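Local atomic coordinates of transcriptional regulator nlh2 (Aquifex aeolicus, PDB entry 4G3V), a protein that probably regulates sigma54-dependent transcription as an activator, with the GAF domain modelled here, in an inactive state, serving as its regulatory module. Residues V81-H95 against G106-P119. Residues are numbered along the deposited sequence; the frame is centred on the assembly and turned at random.
Sequences VFQRGIPLVIPNVKH and GRLLTEKHALIAAP
Gly106 O is gripped from opposite faces of its carbonyl plane: the ammonium of Lys94 comes down on one, with NZ 2.9 Å away, and the backbone N of Leu109 closes a short turn on the other. Lys94 gets there by lying extended past the carbonyls of Leu109 and Thr110 and then bending at its last torsion (chi4 64°), which also lets NZ make a weak bond to Leu109 O. Next to it, the Asn92 amide turns ND2 to Glu111 O at 2.8 Å, the acceptor lying close to the amide plane. Val93 N donates to His113 O, carrying the ladder of strand 88-90 past its end, while a water accepts from Asn92 N and donates to Lys112 O. Glu111 CB lies at the edge of the His95 ring, in its plane, though the glutamate is poorly ordered.

Val93 wedges its two methyls between Leu109 and Leu115: CG1, set between its own backbone N and carbonyl carbon (chi1 61°), meets Leu109 CD1 at 3.7 Å, and CG2 leans on Leu115 CB. Beyond it, strand 88-90 runs antiparallel to strand 113-119, and Leu88 with Ala117 and Ile90 with Leu115 form hydrogen-bonded pairs; Ile90 N to Leu115 O is almost straight (173°). Between them, Val89 and Ile116 lie side by side on the face packed against Leu142 of helix 139-162. At the far end Val81, on the last turn of helix 76-84, splits its methyls: CG2 touches Ala117 CB at 3.8 Å, and CG1 crosses to Pro119 CD. Gly85, with positive phi, turns the chain from the helix toward the strand. Strand 88-90 thus forms an outer edge of the antiparallel sheet at the core of the GAF fold, with helix 76-84 and helix 139-162 packed on its two faces.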
ATOM      1  N   VAL A  81     -13.452 -10.151 -10.495  1.00 25.19           N
ATOM      2  CA  VAL A  81     -12.427  -9.828  -9.506  1.00 24.43           C
ATOM      3  C   VAL A  81     -12.827 -10.440  -8.172  1.00 27.19           C
ATOM      4  O   VAL A  81     -11.992 -10.971  -7.447  1.00 27.59           O
ATOM      5  CB  VAL A  81     -12.230  -8.304  -9.372  1.00 24.85           C
ATOM      6  CG1 VAL A  81     -11.246  -7.993  -8.246  1.00 26.37           C
ATOM      7  CG2 VAL A  81     -11.716  -7.722 -10.707  1.00 26.27           C
ATOM      8  N   PHE A  82     -14.121 -10.360  -7.868  1.00 26.78           N
ATOM      9  CA  PHE A  82     -14.696 -10.961  -6.666  1.00 29.58           C
ATOM     10  C   PHE A  82     -14.401 -12.460  -6.623  1.00 29.02           C
ATOM     11  O   PHE A  82     -13.936 -12.988  -5.616  1.00 31.84           O
ATOM     12  CB  PHE A  82     -16.209 -10.699  -6.678  1.00 31.34           C
ATOM     13  CG  PHE A  82     -16.975 -11.309  -5.522  1.00 33.36           C
ATOM     14  CD1 PHE A  82     -16.358 -11.651  -4.337  1.00 38.37           C
ATOM     15  CD2 PHE A  82     -18.339 -11.532  -5.648  1.00 34.45           C
ATOM     16  CE1 PHE A  82     -17.104 -12.213  -3.282  1.00 42.13           C
ATOM     17  CE2 PHE A  82     -19.087 -12.088  -4.607  1.00 37.56           C
ATOM     18  CZ  PHE A  82     -18.471 -12.428  -3.429  1.00 40.88           C
ATOM     19  N   GLN A  83     -14.647 -13.133  -7.734  1.00 29.15           N
ATOM     20  CA  GLN A  83     -14.486 -14.587  -7.831  1.00 28.94           C
ATOM     21  C   GLN A  83     -13.045 -15.056  -7.705  1.00 30.34           C
ATOM     22  O   GLN A  83     -12.751 -15.979  -6.939  1.00 30.37           O
ATOM     23  CB  GLN A  83     -15.032 -15.076  -9.167  1.00 30.60           C
ATOM     24  CG  GLN A  83     -14.811 -16.561  -9.388  1.00 34.52           C
ATOM     25  CD  GLN A  83     -15.090 -16.976 -10.809  1.00 38.58           C
ATOM     26  OE1 GLN A  83     -15.863 -16.324 -11.511  1.00 38.41           O
ATOM     27  NE2 GLN A  83     -14.441 -18.066 -11.256  1.00 39.59           N
ATOM     28  N   ARG A  84     -12.147 -14.429  -8.464  1.00 29.09           N
ATOM     29  CA  ARG A  84     -10.772 -14.914  -8.573  1.00 28.42           C
ATOM     30  C   ARG A  84      -9.806 -14.228  -7.635  1.00 28.59           C
ATOM     31  O   ARG A  84      -8.717 -14.747  -7.391  1.00 29.27           O
ATOM     32  CB  ARG A  84     -10.255 -14.749  -9.992  1.00 29.86           C
ATOM     33  CG  ARG A  84     -10.989 -15.600 -10.972  1.00 32.73           C
ATOM     34  CD  ARG A  84     -10.218 -15.791 -12.282  1.00 31.53           C
ATOM     35  NE  ARG A  84     -11.084 -16.495 -13.219  1.00 32.64           N
ATOM     36  CZ  ARG A  84     -11.256 -17.807 -13.223  1.00 33.17           C
ATOM     37  NH1 ARG A  84     -10.563 -18.581 -12.391  1.00 35.39           N
ATOM     38  NH2 ARG A  84     -12.106 -18.333 -14.080  1.00 34.94           N
ATOM     39  N   GLY A  85     -10.183 -13.054  -7.132  1.00 26.33           N
ATOM     40  CA  GLY A  85      -9.319 -12.341  -6.219  1.00 26.65           C
ATOM     41  C   GLY A  85      -8.083 -11.824  -6.938  1.00 28.31           C
ATOM     42  O   GLY A  85      -7.016 -11.691  -6.349  1.00 30.46           O
ATOM     43  N   ILE A  86      -8.233 -11.546  -8.228  1.00 27.99           N
ATOM     44  CA  ILE A  86      -7.170 -10.907  -8.994  1.00 28.41           C
ATOM     45  C   ILE A  86      -7.731  -9.699  -9.735  1.00 27.78           C
ATOM     46  O   ILE A  86      -8.898  -9.694 -10.134  1.00 28.51           O
ATOM     47  CB  ILE A  86      -6.494 -11.883  -9.970  1.00 32.10           C
ATOM     48  CG1 ILE A  86      -7.471 -12.368 -11.029  1.00 33.06           C
ATOM     49  CG2 ILE A  86      -5.929 -13.083  -9.208  1.00 34.52           C
ATOM     50  CD1 ILE A  86      -6.867 -13.471 -11.976  1.00 34.76           C
ATOM     51  N   PRO A  87      -6.909  -8.656  -9.902  1.00 25.83           N
ATOM     52  CA  PRO A  87      -7.457  -7.425 -10.478  1.00 26.01           C
ATOM     53  C   PRO A  87      -7.726  -7.516 -11.972  1.00 27.48           C
ATOM     54  O   PRO A  87      -7.147  -8.374 -12.685  1.00 28.13           O
ATOM     55  CB  PRO A  87      -6.374  -6.373 -10.197  1.00 31.42           C
ATOM     56  CG  PRO A  87      -5.154  -7.101  -9.887  1.00 34.23           C
ATOM     57  CD  PRO A  87      -5.499  -8.522  -9.504  1.00 29.13           C
ATOM     58  N   LEU A  88      -8.599  -6.626 -12.438  1.00 25.56           N
ATOM     59  CA  LEU A  88      -8.790  -6.425 -13.867  1.00 26.31           C
ATOM     60  C   LEU A  88      -8.578  -4.955 -14.233  1.00 28.76           C
ATOM     61  O   LEU A  88      -9.034  -4.045 -13.529  1.00 29.71           O
ATOM     62  CB  LEU A  88     -10.181  -6.885 -14.302  1.00 26.60           C
ATOM     63  CG  LEU A  88     -10.290  -8.394 -14.557  1.00 28.03           C
ATOM     64  CD1 LEU A  88     -11.752  -8.805 -14.709  1.00 29.53           C
ATOM     65  CD2 LEU A  88      -9.489  -8.786 -15.798  1.00 30.36           C
ATOM     66  N   VAL A  89      -7.901  -4.750 -15.353  1.00 26.47           N
ATOM     67  CA  VAL A  89      -7.601  -3.422 -15.883  1.00 28.43           C
ATOM     68  C   VAL A  89      -8.106  -3.410 -17.322  1.00 28.80           C
ATOM     69  O   VAL A  89      -7.507  -4.052 -18.194  1.00 31.49           O
ATOM     70  CB  VAL A  89      -6.079  -3.173 -15.848  1.00 34.73           C
ATOM     71  CG1 VAL A  89      -5.734  -1.800 -16.416  1.00 37.58           C
ATOM     72  CG2 VAL A  89      -5.564  -3.343 -14.425  1.00 38.69           C
ATOM     73  N   ILE A  90      -9.223  -2.716 -17.569  1.00 30.63           N
ATOM     74  CA  ILE A  90      -9.906  -2.800 -18.863  1.00 31.06           C
ATOM     75  C   ILE A  90      -9.930  -1.465 -19.567  1.00 32.49           C
ATOM     76  O   ILE A  90     -10.732  -0.607 -19.226  1.00 32.60           O
ATOM     77  CB  ILE A  90     -11.381  -3.219 -18.715  1.00 33.52           C
ATOM     78  CG1 ILE A  90     -11.507  -4.485 -17.872  1.00 36.56           C
ATOM     79  CG2 ILE A  90     -12.018  -3.399 -20.096  1.00 34.73           C
ATOM     80  CD1 ILE A  90     -10.893  -5.708 -18.493  1.00 36.10           C
ATOM     81  N   PRO A  91      -9.055  -1.285 -20.562  1.00 34.61           N
ATOM     82  CA  PRO A  91      -9.032  -0.058 -21.353  1.00 36.69           C
ATOM     83  C   PRO A  91     -10.296   0.045 -22.199  1.00 37.05           C
ATOM     84  O   PRO A  91     -10.857  -0.987 -22.572  1.00 36.61           O
ATOM     85  CB  PRO A  91      -7.807  -0.238 -22.263  1.00 39.42           C
ATOM     86  CG  PRO A  91      -7.148  -1.492 -21.847  1.00 42.46           C
ATOM     87  CD  PRO A  91      -8.136  -2.303 -21.096  1.00 37.89           C
ATOM     88  N   ASN A  92     -10.753   1.265 -22.469  1.00 40.34           N
ATOM     89  CA  ASN A  92     -11.881   1.466 -23.371  1.00 44.19           C
ATOM     90  C   ASN A  92     -13.047   0.556 -22.996  1.00 44.65           C
ATOM     91  O   ASN A  92     -13.615  -0.142 -23.858  1.00 43.89           O
ATOM     92  CB  ASN A  92     -11.430   1.189 -24.805  1.00 48.38           C
ATOM     93  CG  ASN A  92     -10.033   1.730 -25.086  1.00 55.34           C
ATOM     94  OD1 ASN A  92      -9.119   0.982 -25.455  1.00 57.57           O
ATOM     95  ND2 ASN A  92      -9.852   3.037 -24.889  1.00 58.81           N
ATOM     96  N   VAL A  93     -13.400   0.578 -21.710  1.00 41.40           N
ATOM     97  CA  VAL A  93     -14.312  -0.409 -21.136  1.00 43.70           C
ATOM     98  C   VAL A  93     -15.689  -0.307 -21.774  1.00 47.27           C
ATOM     99  O   VAL A  93     -16.427  -1.287 -21.844  1.00 50.14           O
ATOM    100  CB  VAL A  93     -14.418  -0.248 -19.595  1.00 41.97           C
ATOM    101  CG1 VAL A  93     -14.963   1.122 -19.220  1.00 42.44           C
ATOM    102  CG2 VAL A  93     -15.276  -1.354 -18.986  1.00 43.97           C
ATOM    103  N   LYS A  94     -16.011   0.891 -22.245  1.00 47.12           N
ATOM    104  CA  LYS A  94     -17.297   1.181 -22.857  1.00 51.25           C
ATOM    105  C   LYS A  94     -17.604   0.122 -23.918  1.00 53.65           C
ATOM    106  O   LYS A  94     -18.757  -0.298 -24.074  1.00 53.56           O
ATOM    107  CB  LYS A  94     -17.240   2.585 -23.470  1.00 53.77           C
ATOM    108  CG  LYS A  94     -18.562   3.171 -23.943  1.00 56.98           C
ATOM    109  CD  LYS A  94     -18.350   4.609 -24.406  1.00 58.43           C
ATOM    110  CE  LYS A  94     -19.554   5.166 -25.156  1.00 60.96           C
ATOM    111  NZ  LYS A  94     -20.757   5.254 -24.296  1.00 62.95           N
ATOM    112  N   HIS A  95     -16.565  -0.334 -24.616  1.00 55.47           N
ATOM    113  CA  HIS A  95     -16.737  -1.228 -25.766  1.00 55.31           C
ATOM    114  C   HIS A  95     -16.256  -2.648 -25.511  1.00 54.16           C
ATOM    115  O   HIS A  95     -16.059  -3.425 -26.453  1.00 55.01           O
ATOM    116  CB  HIS A  95     -16.001  -0.660 -26.981  1.00 58.07           C
ATOM    117  CG  HIS A  95     -16.531   0.667 -27.436  1.00 61.95           C
ATOM    118  ND1 HIS A  95     -15.905   1.860 -27.139  1.00 64.08           N
ATOM    119  CD2 HIS A  95     -17.638   0.987 -28.144  1.00 63.33           C
ATOM    120  CE1 HIS A  95     -16.602   2.858 -27.657  1.00 65.08           C
ATOM    121  NE2 HIS A  95     -17.658   2.356 -28.270  1.00 65.17           N
ATOM    122  N   GLY A 106     -22.238   3.088 -18.640  1.00 54.88           N
ATOM    123  CA  GLY A 106     -21.692   3.009 -19.982  1.00 56.96           C
ATOM    124  C   GLY A 106     -21.969   4.221 -20.853  1.00 57.98           C
ATOM    125  O   GLY A 106     -21.054   4.791 -21.444  1.00 57.97           O
ATOM    126  N   ARG A 107     -23.234   4.620 -20.938  1.00 61.03           N
ATOM    127  CA  ARG A 107     -23.634   5.695 -21.846  1.00 63.09           C
ATOM    128  C   ARG A 107     -23.044   7.041 -21.440  1.00 63.14           C
ATOM    129  O   ARG A 107     -23.021   7.977 -22.235  1.00 64.19           O
ATOM    130  CB  ARG A 107     -25.153   5.804 -21.890  1.00 65.32           C
ATOM    131  CG  ARG A 107     -25.760   6.337 -20.614  1.00 67.91           C
ATOM    132  CD  ARG A 107     -27.273   6.455 -20.731  1.00 72.06           C
ATOM    133  NE  ARG A 107     -27.757   7.671 -20.091  1.00 75.25           N
ATOM    134  CZ  ARG A 107     -27.769   7.859 -18.777  1.00 76.88           C
ATOM    135  NH1 ARG A 107     -27.321   6.907 -17.960  1.00 78.93           N
ATOM    136  NH2 ARG A 107     -28.221   8.997 -18.276  1.00 74.32           N
ATOM    137  N   LEU A 108     -22.581   7.133 -20.197  1.00 63.79           N
ATOM    138  CA  LEU A 108     -21.965   8.355 -19.683  1.00 65.20           C
ATOM    139  C   LEU A 108     -20.447   8.365 -19.883  1.00 62.43           C
ATOM    140  O   LEU A 108     -19.819   9.425 -19.845  1.00 60.24           O
ATOM    141  CB  LEU A 108     -22.288   8.524 -18.195  1.00 69.10           C
ATOM    142  CG  LEU A 108     -21.649   9.746 -17.533  1.00 75.07           C
ATOM    143  CD1 LEU A 108     -22.080  11.040 -18.238  1.00 75.66           C
ATOM    144  CD2 LEU A 108     -21.992   9.798 -16.049  1.00 77.39           C
ATOM    145  N   LEU A 109     -19.865   7.185 -20.086  1.00 61.61           N
ATOM    146  CA  LEU A 109     -18.431   7.064 -20.333  1.00 59.63           C
ATOM    147  C   LEU A 109     -18.075   7.451 -21.765  1.00 59.48           C
ATOM    148  O   LEU A 109     -18.895   7.308 -22.675  1.00 59.67           O
ATOM    149  CB  LEU A 109     -17.980   5.622 -20.101  1.00 55.87           C
ATOM    150  CG  LEU A 109     -18.234   5.019 -18.724  1.00 53.04           C
ATOM    151  CD1 LEU A 109     -17.659   3.607 -18.645  1.00 49.91           C
ATOM    152  CD2 LEU A 109     -17.634   5.907 -17.649  1.00 54.11           C
ATOM    153  N   THR A 110     -16.854   7.950 -21.952  1.00 58.63           N
ATOM    154  CA  THR A 110     -16.272   8.129 -23.281  1.00 58.62           C
ATOM    155  C   THR A 110     -15.499   6.874 -23.646  1.00 59.00           C
ATOM    156  O   THR A 110     -15.395   5.950 -22.845  1.00 58.82           O
ATOM    157  CB  THR A 110     -15.274   9.294 -23.323  1.00 56.72           C
ATOM    158  OG1 THR A 110     -14.054   8.902 -22.681  1.00 55.33           O
ATOM    159  CG2 THR A 110     -15.848  10.531 -22.636  1.00 58.13           C
ATOM    160  N   GLU A 111     -14.935   6.847 -24.847  1.00 61.21           N
ATOM    161  CA  GLU A 111     -14.160   5.694 -25.281  1.00 62.81           C
ATOM    162  C   GLU A 111     -12.802   5.631 -24.579  1.00 58.31           C
ATOM    163  O   GLU A 111     -12.130   4.599 -24.606  1.00 56.50           O
ATOM    164  CB  GLU A 111     -13.963   5.722 -26.798  1.00 71.14           C
ATOM    165  CG  GLU A 111     -13.255   4.487 -27.339  1.00 77.98           C
ATOM    166  CD  GLU A 111     -13.259   4.426 -28.850  1.00 84.43           C
ATOM    167  OE1 GLU A 111     -14.215   4.951 -29.469  1.00 86.61           O
ATOM    168  OE2 GLU A 111     -12.303   3.852 -29.420  1.00 86.34           O
ATOM    169  N   LYS A 112     -12.405   6.725 -23.936  1.00 55.38           N
ATOM    170  CA  LYS A 112     -11.109   6.773 -23.261  1.00 54.08           C
ATOM    171  C   LYS A 112     -11.173   6.229 -21.834  1.00 46.99           C
ATOM    172  O   LYS A 112     -10.139   5.924 -21.235  1.00 45.28           O
ATOM    173  CB  LYS A 112     -10.564   8.201 -23.260  1.00 59.66           C
ATOM    174  CG  LYS A 112     -10.451   8.790 -24.659  1.00 64.52           C
ATOM    175  CD  LYS A 112      -9.221   9.674 -24.802  1.00 69.40           C
ATOM    176  CE  LYS A 112      -9.341  10.953 -23.992  1.00 74.20           C
ATOM    177  NZ  LYS A 112      -8.294  11.952 -24.386  1.00 77.01           N
ATOM    178  N   HIS A 113     -12.379   6.092 -21.288  1.00 42.59           N
ATOM    179  CA  HIS A 113     -12.514   5.591 -19.917  1.00 41.64           C
ATOM    180  C   HIS A 113     -12.048   4.154 -19.798  1.00 40.05           C
ATOM    181  O   HIS A 113     -12.428   3.298 -20.599  1.00 40.84           O
ATOM    182  CB  HIS A 113     -13.960   5.671 -19.429  1.00 42.66           C
ATOM    183  CG  HIS A 113     -14.332   7.005 -18.866  1.00 43.94           C
ATOM    184  ND1 HIS A 113     -14.944   7.981 -19.621  1.00 45.25           N
ATOM    185  CD2 HIS A 113     -14.163   7.532 -17.633  1.00 43.98           C
ATOM    186  CE1 HIS A 113     -15.142   9.052 -18.873  1.00 45.26           C
ATOM    187  NE2 HIS A 113     -14.676   8.805 -17.660  1.00 43.97           N
ATOM    188  N   ALA A 114     -11.226   3.894 -18.786  1.00 34.49           N
ATOM    189  CA  ALA A 114     -10.890   2.532 -18.402  1.00 32.55           C
ATOM    190  C   ALA A 114     -11.583   2.183 -17.090  1.00 32.25           C
ATOM    191  O   ALA A 114     -11.965   3.062 -16.312  1.00 31.52           O
ATOM    192  CB  ALA A 114      -9.398   2.370 -18.257  1.00 32.29           C
ATOM    193  N   LEU A 115     -11.735   0.885 -16.854  1.00 30.36           N
ATOM    194  CA  LEU A 115     -12.236   0.379 -15.592  1.00 28.45           C
ATOM    195  C   LEU A 115     -11.090  -0.357 -14.907  1.00 28.20           C
ATOM    196  O   LEU A 115     -10.451  -1.216 -15.516  1.00 29.52           O
ATOM    197  CB  LEU A 115     -13.418  -0.565 -15.840  1.00 32.43           C
ATOM    198  CG  LEU A 115     -14.181  -1.109 -14.631  1.00 35.05           C
ATOM    199  CD1 LEU A 115     -15.496  -1.748 -15.048  1.00 38.82           C
ATOM    200  CD2 LEU A 115     -13.355  -2.105 -13.868  1.00 33.19           C
ATOM    201  N   ILE A 116     -10.803  -0.008 -13.661  1.00 25.07           N
ATOM    202  CA  ILE A 116      -9.846  -0.788 -12.874  1.00 27.41           C
ATOM    203  C   ILE A 116     -10.554  -1.282 -11.624  1.00 26.30           C
ATOM    204  O   ILE A 116     -11.125  -0.492 -10.879  1.00 26.05           O
ATOM    205  CB  ILE A 116      -8.622   0.034 -12.454  1.00 29.96           C
ATOM    206  CG1 ILE A 116      -7.869   0.531 -13.684  1.00 29.39           C
ATOM    207  CG2 ILE A 116      -7.695  -0.798 -11.548  1.00 28.93           C
ATOM    208  CD1 ILE A 116      -6.738   1.476 -13.359  1.00 33.26           C
ATOM    209  N   ALA A 117     -10.513  -2.588 -11.406  1.00 24.95           N
ATOM    210  CA  ALA A 117     -11.164  -3.191 -10.261  1.00 26.37           C
ATOM    211  C   ALA A 117     -10.141  -4.047  -9.531  1.00 25.81           C
ATOM    212  O   ALA A 117      -9.464  -4.888 -10.147  1.00 24.82           O
ATOM    213  CB  ALA A 117     -12.364  -4.016 -10.704  1.00 27.13           C
ATOM    214  N   ALA A 118     -10.012  -3.818  -8.228  1.00 23.81           N
ATOM    215  CA  ALA A 118      -9.025  -4.525  -7.422  1.00 22.75           C
ATOM    216  C   ALA A 118      -9.690  -5.135  -6.200  1.00 21.93           C
ATOM    217  O   ALA A 118     -10.588  -4.528  -5.582  1.00 22.14           O
ATOM    218  CB  ALA A 118      -7.915  -3.592  -6.988  1.00 25.26           C
ATOM    219  N   PRO A 119      -9.229  -6.325  -5.819  1.00 22.87           N
ATOM    220  CA  PRO A 119      -9.829  -7.018  -4.680  1.00 23.61           C
ATOM    221  C   PRO A 119      -9.400  -6.388  -3.356  1.00 24.14           C
ATOM    222  O   PRO A 119      -8.313  -5.796  -3.235  1.00 24.86           O
ATOM    223  CB  PRO A 119      -9.280  -8.440  -4.799  1.00 25.57           C
ATOM    224  CG  PRO A 119      -7.981  -8.279  -5.482  1.00 27.95           C
ATOM    225  CD  PRO A 119      -8.104  -7.079  -6.398  1.00 23.08           C
TER
HETATM  226  O   HOH W   1      -8.989   3.364 -21.606  1.00 46.09           O